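Local coordinates for protein phosphopantetheine adenylyltransferase (Archaeoglobus fulgidus, PDB 3DO8) that probably transfers an adenylyl group reversibly from ATP to 4'-phosphopantetheine, giving dephospho-CoA and pyrophosphate in coenzyme A biosynthesis, at residues I31-A43 / P50-V62. Numbering follows the deposited sequence.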
ATOM      1  N   ILE A  31       5.150   0.679 -14.004  1.00 20.35           N
ATOM      2  CA  ILE A  31       3.863   1.202 -13.543  1.00 19.54           C
ATOM      3  C   ILE A  31       3.196   1.849 -14.741  1.00 18.50           C
ATOM      4  O   ILE A  31       3.860   2.307 -15.676  1.00 16.83           O
ATOM      5  CB  ILE A  31       4.004   2.233 -12.427  1.00 20.15           C
ATOM      6  CG1 ILE A  31       4.702   3.526 -12.893  1.00 20.47           C
ATOM      7  CG2 ILE A  31       4.784   1.641 -11.242  1.00 22.69           C
ATOM      8  CD1 ILE A  31       4.637   4.592 -11.829  1.00 23.46           C
ATOM      9  N   THR A  32       1.879   1.866 -14.678  1.00 16.49           N
ATOM     10  CA  THR A  32       1.053   2.606 -15.608  1.00 16.34           C
ATOM     11  C   THR A  32       0.175   3.499 -14.802  1.00 14.94           C
ATOM     12  O   THR A  32      -0.527   3.015 -13.891  1.00 15.40           O
ATOM     13  CB  THR A  32       0.203   1.668 -16.475  1.00 16.82           C
ATOM     14  OG1 THR A  32       1.074   0.760 -17.162  1.00 21.43           O
ATOM     15  CG2 THR A  32      -0.563   2.418 -17.481  1.00 19.14           C
ATOM     16  N   ILE A  33       0.241   4.807 -15.095  1.00 14.18           N
ATOM     17  CA  ILE A  33      -0.608   5.777 -14.458  1.00 13.20           C
ATOM     18  C   ILE A  33      -1.725   6.163 -15.432  1.00 13.18           C
ATOM     19  O   ILE A  33      -1.453   6.729 -16.496  1.00 13.87           O
ATOM     20  CB  ILE A  33       0.157   7.065 -14.021  1.00 12.09           C
ATOM     21  CG1 ILE A  33       1.350   6.706 -13.112  1.00 12.71           C
ATOM     22  CG2 ILE A  33      -0.812   8.004 -13.325  1.00 14.20           C
ATOM     23  CD1 ILE A  33       2.100   7.932 -12.588  1.00 15.21           C
ATOM     24  N   GLY A  34      -2.958   5.845 -15.066  1.00 12.18           N
ATOM     25  CA  GLY A  34      -4.111   6.243 -15.835  1.00 12.70           C
ATOM     26  C   GLY A  34      -4.524   7.631 -15.407  1.00 13.13           C
ATOM     27  O   GLY A  34      -4.603   7.918 -14.196  1.00 12.92           O
ATOM     28  N   VAL A  35      -4.792   8.486 -16.394  1.00 12.36           N
ATOM     29  CA  VAL A  35      -5.333   9.813 -16.133  1.00 13.23           C
ATOM     30  C   VAL A  35      -6.690   9.903 -16.856  1.00 13.64           C
ATOM     31  O   VAL A  35      -6.796   9.598 -18.056  1.00 13.78           O
ATOM     32  CB  VAL A  35      -4.331  10.884 -16.598  1.00 12.50           C
ATOM     33  CG1 VAL A  35      -4.964  12.287 -16.505  1.00 13.44           C
ATOM     34  CG2 VAL A  35      -3.023  10.750 -15.776  1.00 12.66           C
ATOM     35  N   THR A  36      -7.724  10.321 -16.129  1.00 13.52           N
ATOM     36  CA  THR A  36      -9.076  10.331 -16.679  1.00 14.83           C
ATOM     37  C   THR A  36      -9.189  11.281 -17.874  1.00 15.63           C
ATOM     38  O   THR A  36      -8.627  12.382 -17.880  1.00 15.00           O
ATOM     39  CB  THR A  36     -10.100  10.748 -15.612  1.00 15.02           C
ATOM     40  OG1 THR A  36      -9.682  11.972 -15.016  1.00 15.22           O
ATOM     41  CG2 THR A  36     -10.254   9.682 -14.527  1.00 15.83           C
ATOM     42  N   SER A  37      -9.945  10.867 -18.880  1.00 16.83           N
ATOM     43  CA  SER A  37     -10.328  11.769 -19.963  1.00 17.62           C
ATOM     44  C   SER A  37     -11.123  12.970 -19.412  1.00 18.72           C
ATOM     45  O   SER A  37     -11.667  12.919 -18.293  1.00 17.64           O
ATOM     46  CB  SER A  37     -11.194  10.986 -20.960  1.00 17.99           C
ATOM     47  OG  SER A  37     -12.450  10.754 -20.365  1.00 17.35           O
ATOM     48  N   ASP A  38     -11.227  14.037 -20.198  1.00 20.81           N
ATOM     49  CA  ASP A  38     -12.043  15.197 -19.796  1.00 23.11           C
ATOM     50  C   ASP A  38     -13.486  14.788 -19.471  1.00 24.66           C
ATOM     51  O   ASP A  38     -14.063  15.233 -18.483  1.00 24.12           O
ATOM     52  CB  ASP A  38     -12.051  16.247 -20.906  1.00 23.55           C
ATOM     53  CG  ASP A  38     -10.713  16.914 -21.093  1.00 25.05           C
ATOM     54  OD1 ASP A  38      -9.834  16.718 -20.237  1.00 23.99           O
ATOM     55  OD2 ASP A  38     -10.531  17.616 -22.108  1.00 29.86           O
ATOM     56  N   ARG A  39     -14.046  13.908 -20.286  1.00 26.98           N
ATOM     57  CA  ARG A  39     -15.436  13.463 -20.087  1.00 29.48           C
ATOM     58  C   ARG A  39     -15.626  12.890 -18.698  1.00 29.96           C
ATOM     59  O   ARG A  39     -16.519  13.275 -17.946  1.00 29.97           O
ATOM     60  CB  ARG A  39     -15.796  12.388 -21.094  1.00 30.19           C
ATOM     61  CG  ARG A  39     -16.404  12.892 -22.363  1.00 33.88           C
ATOM     62  CD  ARG A  39     -17.306  11.813 -22.991  1.00 35.35           C
ATOM     63  NE  ARG A  39     -17.227  11.824 -24.455  1.00 41.19           N
ATOM     64  CZ  ARG A  39     -17.610  12.836 -25.242  1.00 43.21           C
ATOM     65  NH1 ARG A  39     -18.105  13.971 -24.730  1.00 45.26           N
ATOM     66  NH2 ARG A  39     -17.482  12.718 -26.564  1.00 42.87           N
ATOM     67  N   MET A  40     -14.714  11.990 -18.363  1.00 30.37           N
ATOM     68  CA  MET A  40     -14.731  11.256 -17.123  1.00 31.30           C
ATOM     69  C   MET A  40     -14.428  12.128 -15.906  1.00 32.15           C
ATOM     70  O   MET A  40     -15.010  11.951 -14.825  1.00 31.89           O
ATOM     71  CB  MET A  40     -13.677  10.170 -17.272  1.00 31.25           C
ATOM     72  CG  MET A  40     -13.714   9.068 -16.293  1.00 32.22           C
ATOM     73  SD  MET A  40     -13.314   7.532 -17.173  1.00 29.64           S
ATOM     74  CE  MET A  40     -15.035   7.361 -17.808  1.00 14.80           C
ATOM     75  N   ALA A  41     -13.488  13.057 -16.065  1.00 32.56           N
ATOM     76  CA  ALA A  41     -13.124  13.954 -14.985  1.00 34.18           C
ATOM     77  C   ALA A  41     -14.329  14.807 -14.561  1.00 35.19           C
ATOM     78  O   ALA A  41     -14.572  15.003 -13.372  1.00 35.38           O
ATOM     79  CB  ALA A  41     -11.976  14.840 -15.427  1.00 32.62           C
ATOM     80  N   ARG A  42     -15.076  15.285 -15.552  1.00 37.06           N
ATOM     81  CA  ARG A  42     -16.229  16.177 -15.343  1.00 38.62           C
ATOM     82  C   ARG A  42     -17.407  15.546 -14.584  1.00 39.64           C
ATOM     83  O   ARG A  42     -18.198  16.266 -13.945  1.00 39.95           O
ATOM     84  CB  ARG A  42     -16.750  16.672 -16.687  1.00 38.65           C
ATOM     85  CG  ARG A  42     -15.957  17.801 -17.299  1.00 39.99           C
ATOM     86  CD  ARG A  42     -16.768  18.484 -18.414  1.00 41.19           C
ATOM     87  NE  ARG A  42     -16.868  17.656 -19.627  1.00 43.78           N
ATOM     88  CZ  ARG A  42     -15.971  17.642 -20.620  1.00 44.28           C
ATOM     89  NH1 ARG A  42     -14.887  18.415 -20.572  1.00 44.54           N
ATOM     90  NH2 ARG A  42     -16.158  16.850 -21.675  1.00 44.28           N
ATOM     91  N   ALA A  43     -17.547  14.223 -14.672  1.00 40.08           N
ATOM     92  CA  ALA A  43     -18.595  13.508 -13.934  1.00 40.56           C
ATOM     93  C   ALA A  43     -18.289  13.429 -12.440  1.00 41.25           C
ATOM     94  O   ALA A  43     -19.184  13.220 -11.625  1.00 41.86           O
ATOM     95  CB  ALA A  43     -18.791  12.107 -14.501  1.00 40.30           C
ATOM     96  N   PRO A  50      -7.562  20.534 -18.898  1.00 16.79           N
ATOM     97  CA  PRO A  50      -7.618  19.484 -19.921  1.00 16.48           C
ATOM     98  C   PRO A  50      -6.762  18.275 -19.560  1.00 15.58           C
ATOM     99  O   PRO A  50      -5.779  18.404 -18.820  1.00 14.54           O
ATOM    100  CB  PRO A  50      -7.038  20.156 -21.150  1.00 16.78           C
ATOM    101  CG  PRO A  50      -7.343  21.617 -20.956  1.00 18.81           C
ATOM    102  CD  PRO A  50      -7.096  21.812 -19.483  1.00 17.39           C
ATOM    103  N   PHE A  51      -7.149  17.115 -20.099  1.00 15.67           N
ATOM    104  CA  PHE A  51      -6.367  15.896 -19.959  1.00 15.66           C
ATOM    105  C   PHE A  51      -4.879  16.138 -20.199  1.00 15.09           C
ATOM    106  O   PHE A  51      -4.055  15.729 -19.391  1.00 13.72           O
ATOM    107  CB  PHE A  51      -6.901  14.819 -20.915  1.00 15.91           C
ATOM    108  CG  PHE A  51      -5.970  13.655 -21.073  1.00 15.44           C
ATOM    109  CD1 PHE A  51      -5.989  12.628 -20.150  1.00 14.85           C
ATOM    110  CD2 PHE A  51      -5.056  13.605 -22.123  1.00 15.25           C
ATOM    111  CE1 PHE A  51      -5.127  11.561 -20.276  1.00 14.77           C
ATOM    112  CE2 PHE A  51      -4.155  12.552 -22.229  1.00 15.34           C
ATOM    113  CZ  PHE A  51      -4.198  11.534 -21.301  1.00 15.95           C
ATOM    114  N   ALA A  52      -4.520  16.779 -21.309  1.00 14.56           N
ATOM    115  CA  ALA A  52      -3.120  16.986 -21.642  1.00 14.97           C
ATOM    116  C   ALA A  52      -2.359  17.715 -20.530  1.00 14.32           C
ATOM    117  O   ALA A  52      -1.199  17.397 -20.251  1.00 15.48           O
ATOM    118  CB  ALA A  52      -2.979  17.731 -23.002  1.00 16.41           C
ATOM    119  N   ILE A  53      -3.019  18.682 -19.886  1.00 13.52           N
ATOM    120  CA  ILE A  53      -2.370  19.466 -18.832  1.00 13.10           C
ATOM    121  C   ILE A  53      -2.218  18.615 -17.563  1.00 12.98           C
ATOM    122  O   ILE A  53      -1.159  18.605 -16.938  1.00 12.86           O
ATOM    123  CB  ILE A  53      -3.173  20.752 -18.532  1.00 14.32           C
ATOM    124  CG1 ILE A  53      -3.143  21.686 -19.743  1.00 13.09           C
ATOM    125  CG2 ILE A  53      -2.677  21.443 -17.265  1.00 13.71           C
ATOM    126  CD1 ILE A  53      -1.799  22.202 -20.130  1.00 16.75           C
ATOM    127  N   ARG A  54      -3.268  17.884 -17.197  1.00 11.96           N
ATOM    128  CA  ARG A  54      -3.216  16.984 -16.034  1.00 13.00           C
ATOM    129  C   ARG A  54      -2.145  15.887 -16.210  1.00 12.32           C
ATOM    130  O   ARG A  54      -1.355  15.620 -15.303  1.00 13.11           O
ATOM    131  CB  ARG A  54      -4.604  16.402 -15.733  1.00 12.76           C
ATOM    132  CG  ARG A  54      -5.582  17.489 -15.298  1.00 14.19           C
ATOM    133  CD  ARG A  54      -6.975  16.971 -14.993  1.00 14.34           C
ATOM    134  NE  ARG A  54      -7.729  16.614 -16.180  1.00 14.76           N
ATOM    135  CZ  ARG A  54      -8.054  15.386 -16.556  1.00 15.21           C
ATOM    136  NH1 ARG A  54      -7.668  14.319 -15.868  1.00 15.32           N
ATOM    137  NH2 ARG A  54      -8.777  15.247 -17.663  1.00 14.70           N
ATOM    138  N   ALA A  55      -2.117  15.272 -17.379  1.00 12.64           N
ATOM    139  CA  ALA A  55      -1.092  14.266 -17.695  1.00 12.66           C
ATOM    140  C   ALA A  55       0.312  14.863 -17.592  1.00 13.07           C
ATOM    141  O   ALA A  55       1.194  14.255 -16.996  1.00 12.99           O
ATOM    142  CB  ALA A  55      -1.331  13.642 -19.084  1.00 12.53           C
ATOM    143  N   GLU A  56       0.522  16.056 -18.148  1.00 13.42           N
ATOM    144  CA  GLU A  56       1.849  16.695 -18.063  1.00 14.14           C
ATOM    145  C   GLU A  56       2.221  17.064 -16.639  1.00 13.71           C
ATOM    146  O   GLU A  56       3.376  16.933 -16.230  1.00 13.72           O
ATOM    147  CB  GLU A  56       1.939  17.924 -18.990  1.00 16.10           C
ATOM    148  CG  GLU A  56       2.075  17.590 -20.461  1.00 22.93           C
ATOM    149  CD  GLU A  56       3.305  16.708 -20.776  1.00 26.82           C
ATOM    150  OE1 GLU A  56       4.425  16.981 -20.249  1.00 30.93           O
ATOM    151  OE2 GLU A  56       3.142  15.741 -21.548  1.00 33.09           O
ATOM    152  N   ASN A  57       1.235  17.492 -15.857  1.00 12.65           N
ATOM    153  CA  ASN A  57       1.491  17.781 -14.449  1.00 12.31           C
ATOM    154  C   ASN A  57       1.999  16.555 -13.711  1.00 11.13           C
ATOM    155  O   ASN A  57       2.947  16.631 -12.921  1.00 12.57           O
ATOM    156  CB  ASN A  57       0.263  18.359 -13.757  1.00 12.47           C
ATOM    157  CG  ASN A  57      -0.063  19.779 -14.235  1.00 13.75           C
ATOM    158  OD1 ASN A  57       0.786  20.456 -14.857  1.00 15.72           O
ATOM    159  ND2 ASN A  57      -1.310  20.241 -13.960  1.00 13.88           N
ATOM    160  N   VAL A  58       1.384  15.406 -13.986  1.00 11.74           N
ATOM    161  CA  VAL A  58       1.814  14.150 -13.348  1.00 11.83           C
ATOM    162  C   VAL A  58       3.216  13.775 -13.841  1.00 12.12           C
ATOM    163  O   VAL A  58       4.101  13.452 -13.053  1.00 11.96           O
ATOM    164  CB  VAL A  58       0.847  13.010 -13.625  1.00 11.58           C
ATOM    165  CG1 VAL A  58       1.424  11.651 -13.109  1.00 12.05           C
ATOM    166  CG2 VAL A  58      -0.520  13.305 -12.970  1.00 11.65           C
ATOM    167  N   LYS A  59       3.418  13.864 -15.140  1.00 13.04           N
ATOM    168  CA  LYS A  59       4.717  13.524 -15.729  1.00 14.82           C
ATOM    169  C   LYS A  59       5.843  14.373 -15.154  1.00 13.71           C
ATOM    170  O   LYS A  59       6.904  13.831 -14.794  1.00 13.83           O
ATOM    171  CB  LYS A  59       4.676  13.635 -17.251  1.00 15.36           C
ATOM    172  CG  LYS A  59       3.949  12.474 -17.897  1.00 18.62           C
ATOM    173  CD  LYS A  59       4.190  12.449 -19.409  1.00 21.46           C
ATOM    174  CE  LYS A  59       3.498  13.539 -20.085  1.00 26.55           C
ATOM    175  NZ  LYS A  59       3.798  13.508 -21.583  1.00 28.78           N
ATOM    176  N   ARG A  60       5.613  15.686 -15.020  1.00 13.45           N
ATOM    177  CA  ARG A  60       6.669  16.566 -14.531  1.00 14.28           C
ATOM    178  C   ARG A  60       6.998  16.309 -13.084  1.00 13.44           C
ATOM    179  O   ARG A  60       8.155  16.417 -12.652  1.00 14.12           O
ATOM    180  CB  ARG A  60       6.298  18.024 -14.702  1.00 14.99           C
ATOM    181  CG  ARG A  60       6.304  18.468 -16.111  1.00 16.69           C
ATOM    182  CD  ARG A  60       6.310  20.001 -16.167  1.00 20.50           C
ATOM    183  NE  ARG A  60       5.987  20.458 -17.516  1.00 27.44           N
ATOM    184  CZ  ARG A  60       4.777  20.841 -17.914  1.00 29.25           C
ATOM    185  NH1 ARG A  60       3.749  20.818 -17.061  1.00 26.46           N
ATOM    186  NH2 ARG A  60       4.601  21.216 -19.172  1.00 32.48           N
ATOM    187  N   TYR A  61       5.953  16.017 -12.315  1.00 11.76           N
ATOM    188  CA  TYR A  61       6.112  15.717 -10.874  1.00 12.36           C
ATOM    189  C   TYR A  61       6.958  14.454 -10.698  1.00 11.63           C
ATOM    190  O   TYR A  61       7.936  14.421  -9.932  1.00 12.36           O
ATOM    191  CB  TYR A  61       4.749  15.576 -10.173  1.00 13.47           C
ATOM    192  CG  TYR A  61       4.936  15.043  -8.781  1.00 11.48           C
ATOM    193  CD1 TYR A  61       5.377  15.871  -7.766  1.00 12.93           C
ATOM    194  CD2 TYR A  61       4.742  13.690  -8.489  1.00 11.47           C
ATOM    195  CE1 TYR A  61       5.619  15.398  -6.525  1.00 15.21           C
ATOM    196  CE2 TYR A  61       4.969  13.185  -7.214  1.00 11.88           C
ATOM    197  CZ  TYR A  61       5.413  14.062  -6.224  1.00 13.60           C
ATOM    198  OH  TYR A  61       5.693  13.663  -4.949  1.00 15.02           O
ATOM    199  N   VAL A  62       6.573  13.391 -11.399  1.00 11.58           N
ATOM    200  CA  VAL A  62       7.326  12.138 -11.344  1.00 11.94           C
ATOM    201  C   VAL A  62       8.784  12.298 -11.825  1.00 12.08           C
ATOM    202  O   VAL A  62       9.708  11.763 -11.207  1.00 13.31           O
ATOM    203  CB  VAL A  62       6.583  11.008 -12.067  1.00 11.30           C
ATOM    204  CG1 VAL A  62       7.463   9.744 -12.133  1.00 11.56           C
ATOM    205  CG2 VAL A  62       5.219  10.754 -11.336  1.00 11.07           C
TER
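Arg54 of helix 51-62 reaches the end of strand 31-36 and there grips one backbone oxygen with two nitrogens. From CB, the side chain leaves with CG anti to the carbonyl carbon (chi1 -65°), runs straight through CD and then bends at chi3. NE bonds to Leu49 O, just before the helix. NH1 and NH2 converge end-on on Thr36 O, at 3.0 and 2.9 Å, with that oxygen close to the guanidinium plane. NH1 also packs against Val35 CG1, makes a weak bond to Thr36 OG1 and donates to Thr8 O; the firmer partner of the Thr36 hydroxyl is Thr8 OG1. NH2 completes a salt bridge with Asp38 OD1 (3.1 Å), the carboxylate turned 54° from the guanidinium, while Ala41 CB lies over one guanidinium face. The same OD1 takes Phe51 N on its syn lone pair at 2.7 Å, tying the first turn of helix 51-62 to that of helix 38-43. Phe51 sets its ring edge against the carbonyls of Val35 and Thr36, with CD1 3.8 Å from Val35 CG1. Further back along the strand, Ile33 CD1 meets Val58 CG1 tip to tip at 3.8 Å. Strand and helix run nearly antiparallel, 150° apart, and strand 71-75 follows beside 31-36: a beta-alpha-beta crossover of the Rossmann-like nucleotidyltransferase fold of the HUP clan.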